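PDB 3HFQ: uncharacterized protein lp_2219 from Lactobacillus plantarum, which is of unknown function but folds as a seven-bladed beta-propeller of the lactonase family, which makes hydrolysis of a sugar lactone a possible though unproven activity. Local coordinates for residues I5-Y10 against V301-N306; T9-T14 against T39-Y44; C52-D57 against I65-I70; P88-V93 against I143-L148; Q98-A103 against M113-D118. The protein carries 1 engineered substitution. All coordinates share one frame; numbering follows the deposited sequence.

How the contacts relate
Contacts 3 and 5 lie within single blades, each pairing the second and third strands of a four-stranded sheet by backbone hydrogen bonds; contact 3 is buried, while contact 5 runs out to an exposed turn. Contacts 1 and 4 pass between neighbouring blades instead, with no bonded backbone pairs. The buried contact 1 rests chiefly on branched and aromatic carbon, whereas contact 4, nearest the centre of the chain, is more polar. Contact 2 is a partly buried meeting of loops. T9 and Y10 belong to both contacts 1 and 2, and contacts 4 and 5 share a sheet, A92 N lying 2.8 Å from Y101 O. Contact 3 touches all the others.

Contact 1 of 5, residues I5-Y10 against V301-N306; sequences ILFGTY and VVVNQN
Strand I5-T9 runs roughly parallel to strand V301-N304, their directions 23° apart, but the axes stay 9.6 Å away at closest approach and no hydrogen bond crosses, so side chains alone bridge the gap. F7 is central to this: its ring meets both valines. With CG anti to its carbonyl carbon (chi1 -63°), the ring drops toward the facing strand and meets V303 obliquely, F7 CD1 lying 3.6 Å from V303 CG1. V301 comes to the same ring at its edge, with F7 CE1 4.3 Å from V301 CG1. I5 CG2 sits 3.9 Å above one face of the F7 ring, off toward the rim, while the other branch of I5 reaches across, placing CD1 4.1 Å from V301 CG2. These are the second strands, counted from the central channel, of two adjacent propeller blades, the first sheet and the one that ends at residue 330; strand 334-339 touches both from the channel side. Farther along, without a hydrogen bond, the extended Q305 carries OE1 to 3.5 Å from Y10 CE2; the two side chains cross obliquely with planes 16° apart, and that of Y10 lies about 5 Å from a bound phosphate ion.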
# COMPACT_ATOMS: atom_id res chain seq x y z
N ILE A 5 -12.92 7.30 6.56
CA ILE A 5 -11.81 7.00 5.66
C ILE A 5 -10.79 8.12 5.72
O ILE A 5 -11.16 9.29 5.81
CB ILE A 5 -12.28 6.91 4.19
CG1 ILE A 5 -13.48 5.98 4.07
CG2 ILE A 5 -11.13 6.45 3.31
CD1 ILE A 5 -14.14 6.03 2.69
N LEU A 6 -9.51 7.77 5.67
CA LEU A 6 -8.44 8.76 5.68
C LEU A 6 -7.76 8.72 4.31
O LEU A 6 -7.57 7.65 3.73
CB LEU A 6 -7.41 8.45 6.77
CG LEU A 6 -7.93 8.39 8.21
CD1 LEU A 6 -6.76 8.23 9.18
CD2 LEU A 6 -8.72 9.67 8.52
N PHE A 7 -7.41 9.90 3.79
CA PHE A 7 -6.77 10.00 2.49
C PHE A 7 -5.37 10.58 2.57
O PHE A 7 -5.17 11.68 3.09
CB PHE A 7 -7.61 10.90 1.56
CG PHE A 7 -8.98 10.37 1.27
CD1 PHE A 7 -9.16 9.24 0.47
CD2 PHE A 7 -10.11 11.02 1.77
CE1 PHE A 7 -10.43 8.77 0.17
CE2 PHE A 7 -11.39 10.55 1.48
CZ PHE A 7 -11.55 9.43 0.67
N GLY A 8 -4.40 9.84 2.05
CA GLY A 8 -3.02 10.31 2.02
C GLY A 8 -2.86 11.03 0.69
O GLY A 8 -3.57 10.73 -0.26
N THR A 9 -1.94 11.98 0.62
CA THR A 9 -1.75 12.75 -0.61
C THR A 9 -0.33 13.25 -0.79
O THR A 9 0.53 13.07 0.08
CB THR A 9 -2.61 14.02 -0.61
OG1 THR A 9 -2.05 14.95 0.35
CG2 THR A 9 -4.05 13.73 -0.21
N TYR A 10 -0.12 13.88 -1.93
CA TYR A 10 1.13 14.55 -2.26
C TYR A 10 0.68 15.98 -2.01
O TYR A 10 -0.52 16.26 -2.06
CB TYR A 10 1.46 14.40 -3.74
CG TYR A 10 2.40 13.27 -4.07
CD1 TYR A 10 3.77 13.38 -3.83
CD2 TYR A 10 1.92 12.08 -4.62
CE1 TYR A 10 4.64 12.34 -4.15
CE2 TYR A 10 2.77 11.04 -4.94
CZ TYR A 10 4.13 11.17 -4.69
OH TYR A 10 4.98 10.14 -5.02
N VAL A 301 -13.22 1.88 -2.52
CA VAL A 301 -12.95 3.29 -2.76
C VAL A 301 -11.56 3.39 -3.37
O VAL A 301 -10.62 2.80 -2.86
CB VAL A 301 -12.99 4.11 -1.44
CG1 VAL A 301 -12.46 5.52 -1.69
CG2 VAL A 301 -14.41 4.17 -0.92
N VAL A 302 -11.45 4.13 -4.47
CA VAL A 302 -10.17 4.32 -5.13
C VAL A 302 -9.93 5.81 -5.27
O VAL A 302 -10.87 6.59 -5.39
CB VAL A 302 -10.17 3.68 -6.56
CG1 VAL A 302 -11.27 4.29 -7.40
CG2 VAL A 302 -8.81 3.90 -7.23
N VAL A 303 -8.66 6.22 -5.23
CA VAL A 303 -8.33 7.63 -5.40
C VAL A 303 -7.43 7.76 -6.61
O VAL A 303 -6.56 6.92 -6.84
CB VAL A 303 -7.60 8.24 -4.17
CG1 VAL A 303 -8.55 8.34 -3.00
CG2 VAL A 303 -6.38 7.40 -3.81
N ASN A 304 -7.65 8.82 -7.39
CA ASN A 304 -6.86 9.08 -8.59
C ASN A 304 -5.96 10.27 -8.34
O ASN A 304 -6.42 11.38 -8.07
CB ASN A 304 -7.79 9.35 -9.77
CG ASN A 304 -8.65 8.16 -10.12
OD1 ASN A 304 -8.17 7.17 -10.67
ND2 ASN A 304 -9.93 8.23 -9.78
N GLN A 305 -4.66 10.02 -8.44
CA GLN A 305 -3.61 11.00 -8.20
C GLN A 305 -3.62 12.26 -9.06
O GLN A 305 -3.56 13.38 -8.54
CB GLN A 305 -2.25 10.31 -8.31
CG GLN A 305 -1.05 11.19 -8.06
CD GLN A 305 0.27 10.43 -8.19
OE1 GLN A 305 1.34 11.02 -8.11
NE2 GLN A 305 0.18 9.12 -8.38
N ASN A 306 -3.70 12.09 -10.38
CA ASN A 306 -3.64 13.24 -11.28
C ASN A 306 -4.91 14.03 -11.53
O ASN A 306 -4.84 15.18 -11.98
CB ASN A 306 -3.05 12.80 -12.63
CG ASN A 306 -1.65 12.24 -12.51
OD1 ASN A 306 -0.92 12.56 -11.57
ND2 ASN A 306 -1.25 11.41 -13.47

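Contact 2 of 5, residues T9-T14 against T39-Y44; sequences TYTKKT and TQNPTY
The methyl CG2 of T43 stands over the centre of the Y10 ring, 3.6 Å from its centroid and only 7° off the ring normal, a CH-pi contact of nearly ideal geometry. On the opposite face the ammonium NZ of K12 folds back above the rim in a cation-pi contact. The edge is taken by the amide of N41, whose plane is perpendicular to the ring and whose ND2 lies 3.8 Å from Y10 CD1. The other end of that amide is held by the backbone: T11 N gives its hydrogen to N41 OD1 at 2.9 Å, nearly straight at 166°. The exchange is returned, since N41 N donates to T11 OG1, also at 2.9 Å, so each residue uses a backbone N-H to grip the side chain of the other. T11 OG1 can be reached because it sits between its own backbone N and carbonyl carbon (chi1 55°). Q40, bent at chi2, curls back and brings OE1 to 2.8 Å from the same hydroxyl oxygen. Further in, T9 N bonds to P42 O at 2.9 Å, approaching from well above the carbonyl plane. P42 is the centre of an inverse gamma turn, closed by a weak bond from T43 N to N41 O. Beyond these segments, E333 accepts from the backbone N of K12, K13 and T14. The two loops are typical propeller connections: T9-T14 belongs to the turn between two strands of one blade, and T39-Y44 to the crossover into the next.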
# COMPACT_ATOMS: atom_id res chain seq x y z
N THR A 9 -1.94 11.98 0.62
CA THR A 9 -1.75 12.75 -0.61
C THR A 9 -0.33 13.25 -0.79
O THR A 9 0.53 13.07 0.08
CB THR A 9 -2.61 14.02 -0.61
OG1 THR A 9 -2.05 14.95 0.35
CG2 THR A 9 -4.05 13.73 -0.21
N TYR A 10 -0.12 13.88 -1.93
CA TYR A 10 1.13 14.55 -2.26
C TYR A 10 0.68 15.98 -2.01
O TYR A 10 -0.52 16.26 -2.06
CB TYR A 10 1.46 14.40 -3.74
CG TYR A 10 2.40 13.27 -4.07
CD1 TYR A 10 3.77 13.38 -3.83
CD2 TYR A 10 1.92 12.08 -4.62
CE1 TYR A 10 4.64 12.34 -4.15
CE2 TYR A 10 2.77 11.04 -4.94
CZ TYR A 10 4.13 11.17 -4.69
OH TYR A 10 4.98 10.14 -5.02
N THR A 11 1.61 16.88 -1.72
CA THR A 11 1.23 18.27 -1.49
C THR A 11 2.10 19.17 -2.36
O THR A 11 2.77 20.07 -1.86
CB THR A 11 1.41 18.66 -0.01
OG1 THR A 11 2.74 18.37 0.41
CG2 THR A 11 0.42 17.88 0.85
N LYS A 12 2.06 18.91 -3.66
CA LYS A 12 2.85 19.67 -4.63
C LYS A 12 2.02 20.70 -5.39
O LYS A 12 2.58 21.57 -6.05
CB LYS A 12 3.51 18.71 -5.62
CG LYS A 12 4.49 17.73 -4.98
CD LYS A 12 5.16 16.82 -6.00
CE LYS A 12 4.20 15.79 -6.58
NZ LYS A 12 4.89 14.81 -7.48
N LYS A 13 0.70 20.61 -5.30
CA LYS A 13 -0.17 21.55 -6.00
C LYS A 13 -1.22 22.25 -5.13
O LYS A 13 -1.10 23.45 -4.87
CB LYS A 13 -0.87 20.85 -7.17
CG LYS A 13 0.09 20.43 -8.29
CD LYS A 13 -0.62 19.82 -9.48
CE LYS A 13 -1.14 18.42 -9.19
NZ LYS A 13 -1.79 17.82 -10.38
N THR A 14 -2.23 21.52 -4.69
CA THR A 14 -3.28 22.13 -3.88
C THR A 14 -3.59 21.45 -2.55
O THR A 14 -4.23 22.05 -1.69
CB THR A 14 -4.59 22.22 -4.67
OG1 THR A 14 -5.62 22.77 -3.84
CG2 THR A 14 -5.02 20.84 -5.15
N THR A 39 0.08 18.75 6.80
CA THR A 39 1.42 18.18 6.75
C THR A 39 1.88 18.06 5.30
O THR A 39 1.08 18.20 4.38
CB THR A 39 1.43 16.79 7.45
OG1 THR A 39 2.76 16.25 7.44
CG2 THR A 39 0.48 15.83 6.75
N GLN A 40 3.17 17.81 5.08
CA GLN A 40 3.71 17.72 3.73
C GLN A 40 3.95 16.30 3.22
O GLN A 40 4.55 15.48 3.90
CB GLN A 40 5.01 18.52 3.62
CG GLN A 40 4.81 20.03 3.70
CD GLN A 40 3.97 20.57 2.55
OE1 GLN A 40 4.35 20.45 1.38
NE2 GLN A 40 2.83 21.15 2.88
N ASN A 41 3.49 16.05 2.00
CA ASN A 41 3.64 14.77 1.30
C ASN A 41 3.32 13.50 2.09
O ASN A 41 4.13 12.57 2.15
CB ASN A 41 5.04 14.66 0.71
CG ASN A 41 5.15 15.27 -0.68
OD1 ASN A 41 4.28 16.03 -1.12
ND2 ASN A 41 6.23 14.94 -1.38
N PRO A 42 2.13 13.43 2.71
CA PRO A 42 1.75 12.24 3.48
C PRO A 42 1.20 11.21 2.49
O PRO A 42 0.01 10.89 2.51
CB PRO A 42 0.68 12.78 4.41
CG PRO A 42 -0.04 13.77 3.52
CD PRO A 42 1.11 14.49 2.84
N THR A 43 2.09 10.69 1.65
CA THR A 43 1.71 9.74 0.60
C THR A 43 1.28 8.34 1.03
O THR A 43 0.75 7.59 0.21
CB THR A 43 2.83 9.61 -0.45
OG1 THR A 43 3.97 8.97 0.13
CG2 THR A 43 3.24 10.99 -0.96
N TYR A 44 1.53 7.97 2.28
CA TYR A 44 1.08 6.68 2.77
C TYR A 44 0.77 6.80 4.26
O TYR A 44 1.43 7.56 4.97
CB TYR A 44 2.10 5.56 2.52
CG TYR A 44 1.40 4.25 2.19
CD1 TYR A 44 0.90 4.01 0.91
CD2 TYR A 44 1.20 3.28 3.17
CE1 TYR A 44 0.20 2.84 0.61
CE2 TYR A 44 0.50 2.10 2.89
CZ TYR A 44 0.01 1.89 1.61
OH TYR A 44 -0.67 0.72 1.32

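Contact 3 of 5, residues C52-D57 against I65-I70; sequences CLYSVD and IAAWQI
A beta hairpin, strand 52-59 turning back into strand 62-71, contains this contact, in which L53 with W68 and S55 with A66 are the hydrogen-bonded antiparallel pairs. Each pair exchanges two backbone bonds: L53 N to W68 O is 2.7 Å, and A66 N to S55 O 2.9 Å. W68 adds a diagonal bond. Its NE1 donates to S55 OG at 3.0 Å and 164°, with the oxygen in the indole plane; the serine hydroxyl is set there by chi1 61°, which tucks OG between its backbone N and carbonyl carbon. L53 O lies at the same indole edge, 3.2 Å from W68 CD1. L53 runs alongside W68, and its CB meets I70 CD1 at 3.9 Å. These strands are the second and third of a propeller blade, and the two faces of the sheet meet different neighbours: L53 touches L6 of the preceding blade, while on the other face Y54 touches V93 of the following one. On that second face Y54 CE1 packs 3.5 Å from A67 CB, and Y54 OH bonds to G119 O. C52 SG lies 3.3 Å from Q69 OE1, the glutamine being bent at chi2 so that its NE2 can donate to I70 O and to K50 O.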
# COMPACT_ATOMS: atom_id res chain seq x y z
N CYS A 52 -3.60 5.73 16.73
CA CYS A 52 -2.51 6.63 16.42
C CYS A 52 -2.31 6.49 14.92
O CYS A 52 -2.45 5.40 14.36
CB CYS A 52 -1.24 6.25 17.17
SG CYS A 52 -1.21 6.88 18.87
N LEU A 53 -2.00 7.60 14.26
CA LEU A 53 -1.79 7.63 12.83
C LEU A 53 -0.32 7.90 12.53
O LEU A 53 0.29 8.78 13.13
CB LEU A 53 -2.66 8.72 12.20
CG LEU A 53 -2.49 9.05 10.72
CD1 LEU A 53 -2.87 7.85 9.86
CD2 LEU A 53 -3.37 10.24 10.38
N TYR A 54 0.23 7.14 11.59
CA TYR A 54 1.62 7.30 11.20
C TYR A 54 1.62 7.62 9.71
O TYR A 54 1.03 6.89 8.92
CB TYR A 54 2.40 6.02 11.52
CG TYR A 54 2.40 5.73 13.01
CD1 TYR A 54 3.16 6.50 13.89
CD2 TYR A 54 1.56 4.75 13.55
CE1 TYR A 54 3.09 6.31 15.27
CE2 TYR A 54 1.47 4.56 14.94
CZ TYR A 54 2.24 5.35 15.79
OH TYR A 54 2.14 5.20 17.16
N SER A 55 2.26 8.72 9.34
CA SER A 55 2.26 9.15 7.95
C SER A 55 3.62 9.51 7.40
O SER A 55 4.51 9.96 8.12
CB SER A 55 1.35 10.36 7.79
OG SER A 55 1.82 11.44 8.60
N VAL A 56 3.77 9.31 6.10
CA VAL A 56 5.00 9.67 5.40
C VAL A 56 5.07 11.17 5.66
O VAL A 56 4.04 11.85 5.68
CB VAL A 56 4.87 9.40 3.90
CG1 VAL A 56 6.03 10.02 3.14
CG2 VAL A 56 4.83 7.89 3.66
N ASP A 57 6.28 11.69 5.85
CA ASP A 57 6.41 13.10 6.17
C ASP A 57 7.63 13.77 5.55
O ASP A 57 8.71 13.18 5.48
CB ASP A 57 6.42 13.24 7.70
CG ASP A 57 6.65 14.65 8.17
OD1 ASP A 57 6.08 15.59 7.57
OD2 ASP A 57 7.38 14.82 9.17
N ILE A 65 8.86 9.85 9.07
CA ILE A 65 7.51 9.51 9.52
C ILE A 65 7.02 10.44 10.63
O ILE A 65 7.77 10.80 11.53
CB ILE A 65 7.46 8.07 10.05
CG1 ILE A 65 7.91 7.09 8.96
CG2 ILE A 65 6.05 7.74 10.54
CD1 ILE A 65 6.98 7.02 7.75
N ALA A 66 5.75 10.82 10.55
CA ALA A 66 5.14 11.68 11.56
C ALA A 66 4.12 10.84 12.32
O ALA A 66 3.43 10.00 11.74
CB ALA A 66 4.43 12.86 10.89
N ALA A 67 4.05 11.06 13.63
CA ALA A 67 3.12 10.34 14.49
C ALA A 67 2.03 11.27 15.00
O ALA A 67 2.32 12.38 15.47
CB ALA A 67 3.88 9.73 15.68
N TRP A 68 0.78 10.81 14.92
CA TRP A 68 -0.35 11.60 15.37
C TRP A 68 -1.29 10.76 16.22
O TRP A 68 -1.38 9.54 16.04
CB TRP A 68 -1.18 12.12 14.19
CG TRP A 68 -0.41 12.60 13.01
CD1 TRP A 68 0.21 11.84 12.06
CD2 TRP A 68 -0.22 13.96 12.62
NE1 TRP A 68 0.79 12.64 11.11
CE2 TRP A 68 0.56 13.95 11.44
CE3 TRP A 68 -0.59 15.20 13.18
CZ2 TRP A 68 0.93 15.13 10.78
CZ3 TRP A 68 -0.21 16.36 12.52
CH2 TRP A 68 0.56 16.32 11.34
N GLN A 69 -1.99 11.40 17.16
CA GLN A 69 -2.98 10.71 17.97
C GLN A 69 -4.32 11.21 17.45
O GLN A 69 -4.57 12.42 17.44
CB GLN A 69 -2.86 11.08 19.45
CG GLN A 69 -4.03 10.54 20.29
CD GLN A 69 -4.03 9.03 20.42
OE1 GLN A 69 -3.17 8.45 21.07
NE2 GLN A 69 -5.01 8.37 19.79
N ILE A 70 -5.17 10.29 17.00
CA ILE A 70 -6.48 10.68 16.49
C ILE A 70 -7.43 10.81 17.68
O ILE A 70 -7.46 9.95 18.55
CB ILE A 70 -7.05 9.63 15.51
CG1 ILE A 70 -6.07 9.41 14.36
CG2 ILE A 70 -8.40 10.09 14.99
CD1 ILE A 70 -5.68 10.67 13.62

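Contact 4 of 5, residues P88-V93 against I143-L148; sequences PAYVAV and IHYTDL. With PO4 (phosphate ion), chain C.
Y90 and D147 meet through a short hydrogen bond, Y90 OH donating to D147 OD2 at 2.6 Å. With CG anti to the backbone N (chi1 -171°), the tyrosine ring passes T146 to bring OH to the carboxylate; the two side chains cross at about a right angle, their planes 68° apart. D147 answers with an unstaggered first torsion that turns OD2 toward the phenol, and the bond arrives on the anti lone pair. Y145 has nearly the same first torsion as Y90, and the two side chains lie side by side, pointing the same way, with Y145 CD2 over one face of the Y90 ring, off toward its rim. These rings meet obliquely, centroids 4.8 Å apart and planes at 36°. D147 OD1 accepts from L148 N at 2.9 Å and from a water at 2.7 Å, which also donates to V93 O. At the far end H144, likewise unstaggered, turns its ring past A89 CB and sends NE2 to phosphate O4 at 2.7 Å; R190 and R259 bind the same ion. A89 and Y90 both face A103 in a classic beta bulge. Strands 90-93 and 143-148 run parallel as the innermost strands of adjacent propeller blades. With three donors spread over both its oxygens, the D147 carboxylate is probably held against rotation, whereas T146 O, at the Y90 ring edge, is buried without a polar partner. The histidine and arginines form a site suited to an anion, although the phosphate probably came from the crystallisation liquor.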
# COMPACT_ATOMS: atom_id res chain seq x y z
N PRO A 88 9.85 8.67 2.90
CA PRO A 88 9.63 7.27 2.53
C PRO A 88 8.41 7.10 1.61
O PRO A 88 7.78 8.08 1.23
CB PRO A 88 9.45 6.57 3.88
CG PRO A 88 8.84 7.65 4.73
CD PRO A 88 9.64 8.87 4.35
N ALA A 89 8.09 5.85 1.26
CA ALA A 89 6.97 5.57 0.36
C ALA A 89 5.92 4.62 0.93
O ALA A 89 4.84 4.47 0.36
CB ALA A 89 7.50 5.02 -0.96
N TYR A 90 6.24 3.97 2.04
CA TYR A 90 5.32 3.02 2.67
C TYR A 90 5.55 3.06 4.17
O TYR A 90 6.65 3.35 4.63
CB TYR A 90 5.60 1.60 2.15
CG TYR A 90 4.58 0.55 2.55
CD1 TYR A 90 3.39 0.39 1.84
CD2 TYR A 90 4.81 -0.29 3.64
CE1 TYR A 90 2.46 -0.59 2.19
CE2 TYR A 90 3.88 -1.28 4.01
CZ TYR A 90 2.71 -1.42 3.28
OH TYR A 90 1.80 -2.39 3.61
N VAL A 91 4.50 2.77 4.94
CA VAL A 91 4.60 2.74 6.39
C VAL A 91 3.59 1.73 6.93
O VAL A 91 2.48 1.63 6.42
CB VAL A 91 4.34 4.15 7.01
CG1 VAL A 91 2.94 4.64 6.65
CG2 VAL A 91 4.53 4.11 8.52
N ALA A 92 4.00 0.95 7.94
CA ALA A 92 3.12 -0.06 8.53
C ALA A 92 3.35 -0.18 10.04
O ALA A 92 4.41 0.19 10.54
CB ALA A 92 3.35 -1.41 7.86
N VAL A 93 2.35 -0.71 10.75
CA VAL A 93 2.45 -0.88 12.20
C VAL A 93 2.49 -2.35 12.62
O VAL A 93 1.75 -3.18 12.09
CB VAL A 93 1.25 -0.20 12.92
CG1 VAL A 93 1.28 -0.53 14.41
CG2 VAL A 93 1.30 1.32 12.73
N ILE A 143 13.17 0.49 -2.34
CA ILE A 143 12.29 -0.27 -1.45
C ILE A 143 10.91 0.37 -1.48
O ILE A 143 10.77 1.58 -1.32
CB ILE A 143 12.85 -0.28 -0.00
CG1 ILE A 143 14.29 -0.78 -0.00
CG2 ILE A 143 12.00 -1.19 0.87
CD1 ILE A 143 14.47 -2.18 -0.60
N HIS A 144 9.87 -0.45 -1.66
CA HIS A 144 8.52 0.09 -1.76
C HIS A 144 7.49 -0.55 -0.84
O HIS A 144 6.31 -0.16 -0.84
CB HIS A 144 8.03 -0.05 -3.20
CG HIS A 144 7.26 1.13 -3.70
ND1 HIS A 144 6.25 1.73 -2.97
CD2 HIS A 144 7.35 1.84 -4.85
CE1 HIS A 144 5.77 2.75 -3.65
NE2 HIS A 144 6.42 2.84 -4.79
N TYR A 145 7.92 -1.52 -0.05
CA TYR A 145 6.99 -2.22 0.83
C TYR A 145 7.73 -2.87 1.98
O TYR A 145 8.77 -3.50 1.78
CB TYR A 145 6.22 -3.27 0.00
CG TYR A 145 5.22 -4.13 0.75
CD1 TYR A 145 5.63 -5.28 1.44
CD2 TYR A 145 3.86 -3.83 0.73
CE1 TYR A 145 4.70 -6.10 2.09
CE2 TYR A 145 2.93 -4.64 1.38
CZ TYR A 145 3.36 -5.77 2.05
OH TYR A 145 2.44 -6.58 2.70
N THR A 146 7.20 -2.69 3.19
CA THR A 146 7.77 -3.27 4.40
C THR A 146 6.60 -3.64 5.31
O THR A 146 6.09 -2.80 6.04
CB THR A 146 8.67 -2.27 5.16
OG1 THR A 146 7.94 -1.06 5.40
CG2 THR A 146 9.93 -1.95 4.35
N ASP A 147 6.17 -4.89 5.25
CA ASP A 147 5.06 -5.32 6.09
C ASP A 147 5.21 -6.76 6.55
O ASP A 147 6.00 -7.52 5.99
CB ASP A 147 3.73 -5.12 5.35
CG ASP A 147 2.65 -4.55 6.26
OD1 ASP A 147 2.61 -4.92 7.45
OD2 ASP A 147 1.83 -3.73 5.78
N LEU A 148 4.44 -7.13 7.57
CA LEU A 148 4.50 -8.46 8.18
C LEU A 148 3.98 -9.66 7.39
O LEU A 148 3.01 -9.57 6.64
CB LEU A 148 3.78 -8.42 9.53
CG LEU A 148 4.35 -7.45 10.57
CD1 LEU A 148 3.38 -7.31 11.73
CD2 LEU A 148 5.71 -7.96 11.05
P PO4 C . 5.99 4.34 -7.65
O1 PO4 C . 5.97 5.40 -8.82
O2 PO4 C . 4.57 3.69 -7.50
O3 PO4 C . 7.06 3.22 -7.98
O4 PO4 C . 6.39 5.05 -6.30
O HOH W 1 1.12 -4.47 9.62

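Contact 5 of 5, residues Q98-A103 against M113-D118; sequences QLVYSA and MKIAAD
I115 and V100 are brought together by their torsions: chi1 -53° sets I115 CG1 anti to the carbonyl carbon and an extended chi2 carries CD1 across to the facing strand, while chi1 164° in V100 turns CG2 to meet it. The two side chains cross at about a right angle, V100 CG2 lying 3.8 Å from I115 CD1. The same isoleucine passes along the Q98 peptide, with CD1 3.7 Å from L99 N. Backbone bonds fix this position. I115 N donates to Q98 O at 2.9 Å and 170°, straight at the hydrogen although the donor lies above the carbonyl plane, and V100 and M113 form a hydrogen-bonded antiparallel pair, V100 N to M113 O being 2.8 Å. The extended selenomethionine M113 runs beside this pair until its CE comes within 4.0 Å of S102 OG. On the other face of the sheet, L99 CD2 rests 3.9 Å from K114 CB. Q98 is bent at chi2, which points OE1 back over I115 CG2 at 3.8 Å; its NE2 bonds to E95 O. A water 2.7 Å from Q98 OE1 also lies near I115 O. Beyond the segments, L121 of the outermost strand packs on V100, M113 and I115. Q98 has left-handed backbone angles, and with L99 it faces D94 in a G1 beta bulge. The segments thus include parts of the second and third strands of a four-stranded antiparallel propeller blade, joined as a beta hairpin, with the bulge where the chain enters the second strand.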
# COMPACT_ATOMS: atom_id res chain seq x y z
N GLN A 98 5.09 -3.45 18.81
CA GLN A 98 5.01 -2.01 19.01
C GLN A 98 6.13 -1.31 18.24
O GLN A 98 6.92 -0.54 18.79
CB GLN A 98 5.07 -1.66 20.50
CG GLN A 98 3.76 -1.96 21.22
CD GLN A 98 2.62 -1.08 20.73
OE1 GLN A 98 2.64 0.13 20.93
NE2 GLN A 98 1.63 -1.69 20.08
N LEU A 99 6.18 -1.60 16.94
CA LEU A 99 7.17 -1.02 16.04
C LEU A 99 6.47 -0.47 14.80
O LEU A 99 5.34 -0.86 14.49
CB LEU A 99 8.17 -2.09 15.57
CG LEU A 99 9.03 -2.86 16.57
CD1 LEU A 99 9.80 -3.96 15.83
CD2 LEU A 99 9.99 -1.92 17.28
N VAL A 100 7.13 0.46 14.11
CA VAL A 100 6.60 1.03 12.87
C VAL A 100 7.66 0.80 11.80
O VAL A 100 8.85 1.06 12.04
CB VAL A 100 6.32 2.56 13.02
CG1 VAL A 100 6.14 3.20 11.63
CG2 VAL A 100 5.04 2.77 13.84
N TYR A 101 7.25 0.29 10.65
CA TYR A 101 8.18 0.03 9.55
C TYR A 101 7.92 1.01 8.41
O TYR A 101 6.79 1.41 8.17
CB TYR A 101 7.99 -1.38 9.01
CG TYR A 101 8.05 -2.48 10.04
CD1 TYR A 101 9.24 -2.78 10.71
CD2 TYR A 101 6.92 -3.24 10.33
CE1 TYR A 101 9.30 -3.82 11.65
CE2 TYR A 101 6.97 -4.27 11.27
CZ TYR A 101 8.16 -4.56 11.92
OH TYR A 101 8.19 -5.56 12.86
N SER A 102 8.98 1.40 7.71
CA SER A 102 8.84 2.29 6.57
C SER A 102 9.80 1.88 5.46
O SER A 102 10.86 1.31 5.73
CB SER A 102 9.08 3.75 6.97
OG SER A 102 10.37 3.95 7.51
N ALA A 103 9.41 2.17 4.23
CA ALA A 103 10.21 1.84 3.05
C ALA A 103 10.57 3.13 2.32
O ALA A 103 9.71 3.97 2.10
CB ALA A 103 9.42 0.94 2.12
N MSE A 113 11.21 1.72 13.60
CA MSE A 113 11.08 2.67 14.69
C MSE A 113 10.28 2.01 15.80
O MSE A 113 9.43 1.16 15.52
CB MSE A 113 10.36 3.93 14.21
CG MSE A 113 11.15 4.75 13.20
SE MSE A 113 10.00 5.84 12.10
CE MSE A 113 11.26 6.29 10.69
N LYS A 114 10.54 2.38 17.05
CA LYS A 114 9.79 1.80 18.16
C LYS A 114 8.75 2.80 18.66
O LYS A 114 8.99 4.00 18.70
CB LYS A 114 10.74 1.39 19.29
CG LYS A 114 11.57 2.52 19.88
CD LYS A 114 12.52 1.98 20.95
CE LYS A 114 13.31 3.11 21.61
NZ LYS A 114 14.30 2.59 22.60
N ILE A 115 7.59 2.28 19.05
CA ILE A 115 6.49 3.11 19.53
C ILE A 115 6.54 3.29 21.05
O ILE A 115 6.57 2.31 21.79
CB ILE A 115 5.13 2.49 19.15
CG1 ILE A 115 5.09 2.20 17.65
CG2 ILE A 115 4.00 3.42 19.55
CD1 ILE A 115 3.91 1.36 17.22
N ALA A 116 6.56 4.54 21.50
CA ALA A 116 6.59 4.83 22.93
C ALA A 116 5.18 4.66 23.50
O ALA A 116 4.23 4.46 22.75
CB ALA A 116 7.09 6.25 23.18
N ALA A 117 5.06 4.75 24.81
CA ALA A 117 3.77 4.60 25.48
C ALA A 117 2.68 5.55 24.97
O ALA A 117 1.50 5.20 24.97
CB ALA A 117 3.94 4.76 26.99
N ASP A 118 3.08 6.74 24.53
CA ASP A 118 2.09 7.70 24.05
C ASP A 118 1.94 7.72 22.53
O ASP A 118 1.24 8.57 21.99
CB ASP A 118 2.45 9.10 24.56
CG ASP A 118 3.71 9.65 23.93
OD1 ASP A 118 4.48 8.87 23.33
OD2 ASP A 118 3.93 10.87 24.04
O HOH W 2 3.99 1.23 22.93